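Local coordinates for protein threonine--tRNA ligase catalytic subunit (Aeropyrum pernix, PDB 3A32) that probably charges tRNA(Thr) with threonine, first activating the amino acid with ATP, and lacks a cis-editing domain, at residues R66-V71 with Y179-E184; I167-G172 with Y307-A312; E223-A228 with F283-P288. All blocks are in the same frame, centred on the assembly; numbering follows the deposited sequence.

Interaction 1 of 3, residues R66-V71 with Y179-E184; sequences RGYYVV and YDVFEE
Y68 meets the carboxylate of E184 with the hydroxyl edge of its ring, the two planes turned 62° apart, while K135 makes a cation-pi contact with the ring and H63 meets it edge-to-face. The R66 guanidinium also uses its edge: E184 OE2 lies near its plane, and that carboxylate stands almost at right angles to it. R66 NE reaches E184 OE2 over 3.5 Å, a salt bridge whose hydrogen bond is weak. Bends at chi2 and chi3 (-68° and -57°) bring the guanidinium beside helix 174-191, and a water joins its NH2, at 3.1 Å, to D180 OD1. The hydroxyl hydrogen bond is modelled at 2.4 Å between Y68 OH and E184 OE1, a length too short to trust in detail. Y68 OH also bonds to R311, and V181 CG2 packs against this oxygen at 3.7 Å. E184 reaches the tyrosine through a chain extended beyond CG. G67, with positive phi, closes helix 48-65 in a Schellman motif just before strand 69-70. That helix and strand correspond to motif 1 of the class II synthetases, the dimer-interface element; here V71 O bonds to Y53 of the second subunit.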
# COMPACT_ATOMS: atom_id res chain seq x y z
N ARG A 66 9.92 -10.29 10.25
CA ARG A 66 10.65 -11.49 9.95
C ARG A 66 12.03 -11.21 9.31
O ARG A 66 12.71 -12.14 8.94
CB ARG A 66 9.81 -12.37 8.98
CG ARG A 66 8.40 -12.83 9.50
CD ARG A 66 8.46 -13.83 10.66
NE ARG A 66 9.22 -14.99 10.21
CZ ARG A 66 9.30 -16.19 10.82
NH1 ARG A 66 8.63 -16.43 11.95
NH2 ARG A 66 10.05 -17.15 10.27
N GLY A 67 12.41 -9.95 9.14
CA GLY A 67 13.75 -9.62 8.70
C GLY A 67 13.91 -9.26 7.23
O GLY A 67 15.06 -9.21 6.73
N TYR A 68 12.81 -9.05 6.52
CA TYR A 68 12.86 -8.64 5.13
C TYR A 68 12.83 -7.15 5.09
O TYR A 68 12.12 -6.51 5.82
CB TYR A 68 11.64 -9.12 4.31
CG TYR A 68 11.50 -10.62 4.11
CD1 TYR A 68 11.78 -11.23 2.87
CD2 TYR A 68 11.03 -11.44 5.18
CE1 TYR A 68 11.63 -12.60 2.71
CE2 TYR A 68 10.88 -12.82 5.03
CZ TYR A 68 11.18 -13.39 3.81
OH TYR A 68 10.99 -14.75 3.70
N TYR A 69 13.59 -6.59 4.18
CA TYR A 69 13.44 -5.20 3.86
C TYR A 69 12.25 -5.07 2.93
O TYR A 69 12.17 -5.78 1.94
CB TYR A 69 14.65 -4.76 3.13
CG TYR A 69 15.93 -4.95 3.86
CD1 TYR A 69 16.18 -4.29 5.07
CD2 TYR A 69 16.97 -5.74 3.31
CE1 TYR A 69 17.39 -4.46 5.74
CE2 TYR A 69 18.17 -5.90 3.96
CZ TYR A 69 18.38 -5.25 5.16
OH TYR A 69 19.57 -5.39 5.79
N VAL A 70 11.33 -4.16 3.25
CA VAL A 70 10.22 -3.92 2.34
C VAL A 70 10.54 -2.85 1.34
O VAL A 70 11.16 -1.83 1.68
CB VAL A 70 8.87 -3.70 3.05
CG1 VAL A 70 8.63 -4.94 4.02
CG2 VAL A 70 8.81 -2.38 3.75
N VAL A 71 10.16 -3.11 0.09
CA VAL A 71 10.47 -2.21 -0.97
C VAL A 71 9.29 -2.07 -1.93
O VAL A 71 8.30 -2.83 -1.88
CB VAL A 71 11.78 -2.60 -1.73
CG1 VAL A 71 12.96 -2.70 -0.75
CG2 VAL A 71 11.59 -3.88 -2.55
N TYR A 179 13.47 -23.43 5.36
CA TYR A 179 12.58 -23.85 6.40
C TYR A 179 11.74 -22.67 6.91
O TYR A 179 10.53 -22.79 7.05
CB TYR A 179 13.38 -24.51 7.54
CG TYR A 179 12.48 -25.02 8.64
CD1 TYR A 179 11.79 -26.24 8.51
CD2 TYR A 179 12.31 -24.26 9.80
CE1 TYR A 179 10.93 -26.67 9.53
CE2 TYR A 179 11.48 -24.69 10.82
CZ TYR A 179 10.82 -25.88 10.68
OH TYR A 179 10.00 -26.24 11.71
N ASP A 180 12.39 -21.53 7.17
CA ASP A 180 11.73 -20.34 7.66
C ASP A 180 10.64 -19.83 6.74
O ASP A 180 9.61 -19.33 7.23
CB ASP A 180 12.75 -19.23 7.89
CG ASP A 180 13.65 -19.48 9.16
OD1 ASP A 180 13.40 -20.41 9.94
OD2 ASP A 180 14.61 -18.71 9.37
N VAL A 181 10.87 -19.97 5.42
CA VAL A 181 9.86 -19.55 4.42
C VAL A 181 8.66 -20.45 4.53
O VAL A 181 7.54 -19.95 4.51
CB VAL A 181 10.40 -19.47 2.97
CG1 VAL A 181 9.25 -19.19 1.95
CG2 VAL A 181 11.46 -18.34 2.88
N PHE A 182 8.89 -21.75 4.73
CA PHE A 182 7.77 -22.61 5.03
C PHE A 182 7.03 -22.11 6.27
O PHE A 182 5.80 -22.07 6.28
CB PHE A 182 8.15 -24.10 5.23
CG PHE A 182 7.00 -24.91 5.80
CD1 PHE A 182 6.03 -25.44 4.97
CD2 PHE A 182 6.88 -25.11 7.16
CE1 PHE A 182 4.94 -26.19 5.49
CE2 PHE A 182 5.80 -25.84 7.69
CZ PHE A 182 4.83 -26.37 6.84
N GLU A 183 7.78 -21.74 7.32
CA GLU A 183 7.14 -21.31 8.59
C GLU A 183 6.37 -20.00 8.39
O GLU A 183 5.32 -19.80 8.97
CB GLU A 183 8.17 -21.18 9.73
CG GLU A 183 8.75 -22.49 10.24
CD GLU A 183 7.80 -23.32 11.15
OE1 GLU A 183 6.65 -23.59 10.78
OE2 GLU A 183 8.22 -23.71 12.26
N GLU A 184 6.88 -19.12 7.54
CA GLU A 184 6.17 -17.91 7.17
C GLU A 184 4.84 -18.19 6.47
O GLU A 184 3.82 -17.61 6.79
CB GLU A 184 7.10 -17.04 6.30
CG GLU A 184 8.22 -16.45 7.12
CD GLU A 184 9.37 -15.95 6.33
OE1 GLU A 184 9.33 -15.88 5.09
OE2 GLU A 184 10.35 -15.58 6.99
O HOH W 1 10.99 -19.71 11.69
O HOH W 2 12.64 -15.62 6.24

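Interaction 2 of 3, residues I167-G172 with Y307-A312; sequences IIVPGG and YIIHRA. With ZN (zinc ion), chain G.
I167 and V169 each exchange two backbone hydrogen bonds with I309 and Y307, respectively, V169 N lying 2.9 Å from Y307 O, which makes antiparallel hydrogen-bonded pairs around the non-hydrogen-bonded pair I168 and I308. This seam belongs to the largely antiparallel sheet of the class II synthetase core, where strand 159-170, the second strand of motif 2, lies beside strand 306-316, which leads into the motif 3 helix. I167, V169, Y307 and I309 share one face, where helix 174-191 covers I167, V169 and Y307 through V174 and V177, while I309 packs on I281 and F283 of strand 273-284. V169 puts CG1 between its own N and carbonyl carbon (chi1 46°), and there the methyl touches I309 CD1 at 4.0 Å. The Y307 ring turns its edge to G171, CE2 lying 4.1 Å from G171 CA, and its hydroxyl bonds to E305. On the reverse face I168 and I308 run side by side, their CG1 atoms 4.2 Å apart. H310 belongs to that face too and helps C112 and H166 hold the zinc, the ion that in related threonyl-tRNA synthetases recognises threonine. H310 ND1 binds zinc at 2.1 Å, with a water at 2.0 Å from the metal.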
# COMPACT_ATOMS: atom_id res chain seq x y z
N ILE A 167 15.85 -13.65 -1.86
CA ILE A 167 16.77 -13.94 -0.79
C ILE A 167 18.12 -14.34 -1.36
O ILE A 167 18.22 -15.24 -2.21
CB ILE A 167 16.23 -15.08 0.11
CG1 ILE A 167 14.80 -14.77 0.53
CG2 ILE A 167 17.15 -15.33 1.37
CD1 ILE A 167 14.37 -15.65 1.71
N ILE A 168 19.16 -13.66 -0.91
CA ILE A 168 20.54 -14.03 -1.23
C ILE A 168 21.17 -14.58 0.05
O ILE A 168 21.40 -13.83 1.00
CB ILE A 168 21.30 -12.81 -1.78
CG1 ILE A 168 20.57 -12.31 -3.03
CG2 ILE A 168 22.79 -13.13 -2.02
CD1 ILE A 168 21.11 -11.07 -3.69
N VAL A 169 21.38 -15.90 0.08
CA VAL A 169 21.72 -16.58 1.34
C VAL A 169 22.99 -17.45 1.20
O VAL A 169 23.06 -18.25 0.27
CB VAL A 169 20.55 -17.48 1.87
CG1 VAL A 169 19.96 -18.32 0.80
CG2 VAL A 169 21.03 -18.33 2.96
N PRO A 170 24.00 -17.26 2.10
CA PRO A 170 25.22 -18.10 2.01
C PRO A 170 24.88 -19.54 2.28
O PRO A 170 23.88 -19.82 2.95
CB PRO A 170 26.08 -17.58 3.17
CG PRO A 170 25.62 -16.18 3.38
CD PRO A 170 24.12 -16.29 3.20
N GLY A 171 25.73 -20.44 1.80
CA GLY A 171 25.60 -21.87 2.06
C GLY A 171 25.32 -22.28 3.50
O GLY A 171 24.52 -23.20 3.74
N GLY A 172 25.96 -21.62 4.46
CA GLY A 172 25.76 -21.97 5.89
C GLY A 172 24.36 -21.77 6.50
O GLY A 172 24.05 -22.31 7.58
N TYR A 307 23.33 -18.82 -2.51
CA TYR A 307 22.14 -19.12 -3.31
C TYR A 307 21.24 -17.92 -3.47
O TYR A 307 21.15 -17.08 -2.57
CB TYR A 307 21.35 -20.31 -2.68
CG TYR A 307 22.20 -21.57 -2.62
CD1 TYR A 307 22.30 -22.43 -3.73
CD2 TYR A 307 22.98 -21.85 -1.49
CE1 TYR A 307 23.11 -23.54 -3.69
CE2 TYR A 307 23.79 -22.96 -1.43
CZ TYR A 307 23.85 -23.80 -2.55
OH TYR A 307 24.67 -24.91 -2.50
N ILE A 308 20.58 -17.86 -4.63
CA ILE A 308 19.60 -16.84 -4.97
C ILE A 308 18.21 -17.51 -5.02
O ILE A 308 17.99 -18.53 -5.71
CB ILE A 308 19.95 -16.15 -6.30
CG1 ILE A 308 21.01 -15.08 -6.13
CG2 ILE A 308 18.73 -15.40 -6.83
CD1 ILE A 308 22.44 -15.51 -5.68
N ILE A 309 17.28 -16.94 -4.27
CA ILE A 309 15.97 -17.53 -4.17
C ILE A 309 14.88 -16.50 -4.50
O ILE A 309 14.93 -15.37 -4.04
CB ILE A 309 15.75 -18.16 -2.74
CG1 ILE A 309 16.70 -19.34 -2.53
CG2 ILE A 309 14.28 -18.58 -2.54
CD1 ILE A 309 16.76 -19.89 -1.11
N HIS A 310 13.94 -16.92 -5.33
CA HIS A 310 12.64 -16.27 -5.51
C HIS A 310 11.68 -17.01 -4.59
O HIS A 310 11.71 -18.24 -4.55
CB HIS A 310 12.08 -16.55 -6.90
CG HIS A 310 13.01 -16.24 -8.04
ND1 HIS A 310 12.88 -15.10 -8.80
CD2 HIS A 310 14.03 -16.95 -8.59
CE1 HIS A 310 13.78 -15.12 -9.77
NE2 HIS A 310 14.48 -16.24 -9.67
N ARG A 311 10.80 -16.31 -3.86
CA ARG A 311 9.79 -17.01 -3.05
C ARG A 311 8.52 -16.20 -2.92
O ARG A 311 8.58 -14.99 -2.81
CB ARG A 311 10.35 -17.38 -1.67
CG ARG A 311 10.99 -16.26 -0.83
CD ARG A 311 10.09 -15.76 0.32
NE ARG A 311 8.94 -14.93 -0.08
CZ ARG A 311 8.05 -14.42 0.79
NH1 ARG A 311 8.17 -14.65 2.10
NH2 ARG A 311 7.04 -13.68 0.35
N ALA A 312 7.35 -16.85 -2.96
CA ALA A 312 6.12 -16.20 -2.52
C ALA A 312 5.45 -17.18 -1.58
O ALA A 312 5.67 -18.36 -1.71
CB ALA A 312 5.22 -15.88 -3.72
ZN ZN G . 11.74 -13.39 -8.67
O HOH W 3 9.93 -13.78 -7.85

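Interaction 3 of 3, residues E223-A228 with F283-P288; sequences EEWEGA and FDFNLP
F285 slides its ring under the side chain of E224, whose CB sits 3.8 Å from the ring centroid and only 12° off the normal, a CH-pi contact. Its rim meets two more residues. CE2 and CD2 point into the face of the W225 indole, a T-shaped pair with the planes at 74°, F285 CE2 coming within 3.5 Å of W225 CD2; F285 CZ touches A228 CB at 3.6 Å. The W225 CB bond heads away from the phenylalanine, and the indole swings back to receive it. A leucine in place of W225 would probably leave the edge of F285 without its flat aromatic surface and the carbonyl of M219 without its indole N-H. Helix 222-243 is thus seated on the end of strand 273-284 of the class II catalytic sheet, where the chain turns into helix 287-290. D284 caps that short helix, its OD1 accepting from L287 N at 2.8 Å, while OD2 hydrogen-bonds to NE2 of the zinc ligand H310. A228 also lays its CB over one face of F283, 3.9 Å from the centroid. E224 OE2 passes alongside F285 CB to salt-bridge R289 and hydrogen-bond Y294, while OE1 bonds to S221.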
# COMPACT_ATOMS: atom_id res chain seq x y z
N GLU A 223 27.56 -28.91 -8.66
CA GLU A 223 27.69 -28.43 -7.28
C GLU A 223 26.51 -27.55 -6.81
O GLU A 223 25.94 -27.75 -5.72
CB GLU A 223 29.04 -27.71 -7.10
CG GLU A 223 30.28 -28.66 -7.19
CD GLU A 223 30.79 -28.97 -8.62
OE1 GLU A 223 30.41 -28.29 -9.61
OE2 GLU A 223 31.62 -29.91 -8.77
N GLU A 224 26.14 -26.60 -7.66
CA GLU A 224 24.98 -25.73 -7.47
C GLU A 224 23.70 -26.51 -7.27
O GLU A 224 22.99 -26.29 -6.27
CB GLU A 224 24.83 -24.81 -8.67
CG GLU A 224 25.79 -23.64 -8.65
CD GLU A 224 25.84 -22.96 -9.99
OE1 GLU A 224 26.46 -23.53 -10.89
OE2 GLU A 224 25.21 -21.88 -10.17
N TRP A 225 23.41 -27.43 -8.21
CA TRP A 225 22.22 -28.24 -8.19
C TRP A 225 22.17 -29.15 -6.93
O TRP A 225 21.14 -29.25 -6.24
CB TRP A 225 22.15 -29.05 -9.51
CG TRP A 225 21.52 -28.27 -10.65
CD1 TRP A 225 22.16 -27.61 -11.65
CD2 TRP A 225 20.10 -28.06 -10.87
NE1 TRP A 225 21.23 -26.99 -12.49
CE2 TRP A 225 19.97 -27.24 -12.02
CE3 TRP A 225 18.95 -28.46 -10.18
CZ2 TRP A 225 18.74 -26.84 -12.52
CZ3 TRP A 225 17.71 -28.07 -10.69
CH2 TRP A 225 17.62 -27.28 -11.86
N GLU A 226 23.31 -29.76 -6.60
CA GLU A 226 23.43 -30.61 -5.42
C GLU A 226 23.27 -29.86 -4.13
O GLU A 226 22.59 -30.33 -3.27
CB GLU A 226 24.76 -31.36 -5.43
CG GLU A 226 24.77 -32.40 -6.55
CD GLU A 226 26.03 -33.24 -6.60
OE1 GLU A 226 27.14 -32.71 -6.34
OE2 GLU A 226 25.90 -34.44 -6.94
N GLY A 227 23.90 -28.72 -3.98
CA GLY A 227 23.75 -27.90 -2.77
C GLY A 227 22.32 -27.41 -2.60
O GLY A 227 21.78 -27.47 -1.52
N ALA A 228 21.68 -26.97 -3.69
CA ALA A 228 20.27 -26.52 -3.71
C ALA A 228 19.28 -27.63 -3.47
O ALA A 228 18.47 -27.52 -2.58
CB ALA A 228 19.95 -25.74 -5.02
N PHE A 283 15.03 -21.54 -6.39
CA PHE A 283 16.42 -21.30 -6.73
C PHE A 283 16.68 -20.91 -8.18
O PHE A 283 15.97 -21.31 -9.12
CB PHE A 283 17.23 -22.56 -6.44
CG PHE A 283 17.35 -22.85 -4.98
CD1 PHE A 283 18.52 -22.52 -4.28
CD2 PHE A 283 16.29 -23.44 -4.28
CE1 PHE A 283 18.62 -22.76 -2.90
CE2 PHE A 283 16.39 -23.71 -2.93
CZ PHE A 283 17.55 -23.37 -2.22
N ASP A 284 17.77 -20.19 -8.35
CA ASP A 284 18.08 -19.54 -9.58
C ASP A 284 19.60 -19.51 -9.71
O ASP A 284 20.31 -18.95 -8.85
CB ASP A 284 17.46 -18.15 -9.61
CG ASP A 284 17.39 -17.57 -11.00
OD1 ASP A 284 18.38 -17.74 -11.77
OD2 ASP A 284 16.34 -16.93 -11.32
N PHE A 285 20.07 -20.19 -10.76
CA PHE A 285 21.51 -20.31 -11.13
C PHE A 285 21.82 -19.38 -12.31
O PHE A 285 22.97 -19.09 -12.62
CB PHE A 285 21.81 -21.78 -11.48
CG PHE A 285 21.52 -22.72 -10.34
CD1 PHE A 285 21.76 -22.31 -8.99
CD2 PHE A 285 21.02 -23.99 -10.56
CE1 PHE A 285 21.49 -23.15 -7.94
CE2 PHE A 285 20.77 -24.87 -9.48
CZ PHE A 285 20.98 -24.45 -8.19
N ASN A 286 20.76 -18.87 -12.91
CA ASN A 286 20.84 -17.94 -13.99
C ASN A 286 21.17 -16.51 -13.52
O ASN A 286 22.15 -15.92 -14.00
CB ASN A 286 19.52 -17.98 -14.77
CG ASN A 286 19.52 -17.04 -15.97
OD1 ASN A 286 20.43 -17.06 -16.81
ND2 ASN A 286 18.45 -16.23 -16.08
N LEU A 287 20.35 -15.96 -12.60
CA LEU A 287 20.46 -14.56 -12.14
C LEU A 287 21.81 -14.22 -11.52
O LEU A 287 22.33 -13.15 -11.78
CB LEU A 287 19.33 -14.18 -11.13
CG LEU A 287 17.90 -13.83 -11.59
CD1 LEU A 287 16.92 -13.52 -10.41
CD2 LEU A 287 17.83 -12.74 -12.73
N PRO A 288 22.37 -15.09 -10.66
CA PRO A 288 23.71 -14.78 -10.13
C PRO A 288 24.84 -14.76 -11.16
O PRO A 288 25.89 -14.14 -10.91
CB PRO A 288 23.97 -15.89 -9.10
CG PRO A 288 22.97 -16.97 -9.39
CD PRO A 288 21.80 -16.31 -10.06

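All three contacts gather on the large, largely antiparallel sheet of the catalytic core. Interaction 2 lies between the others, its centre about 11 Å from that of interaction 1 and about 10 Å from that of interaction 3; the centres of those two are about 20 Å apart, and they do not touch. Along the chain, interactions 1 and 2 interleave, strand 159-170 running on into helix 174-191, while both segments of interaction 3 fall between those of interaction 2. Strands 306-316 and 273-284 are sheet neighbours, and Y307 CB packs on F283 CE1 at 3.7 Å. D284 of interaction 3 hydrogen-bonds to the zinc ligand H310, and the next residue, R311, ties the same strand to Y68 of interaction 1.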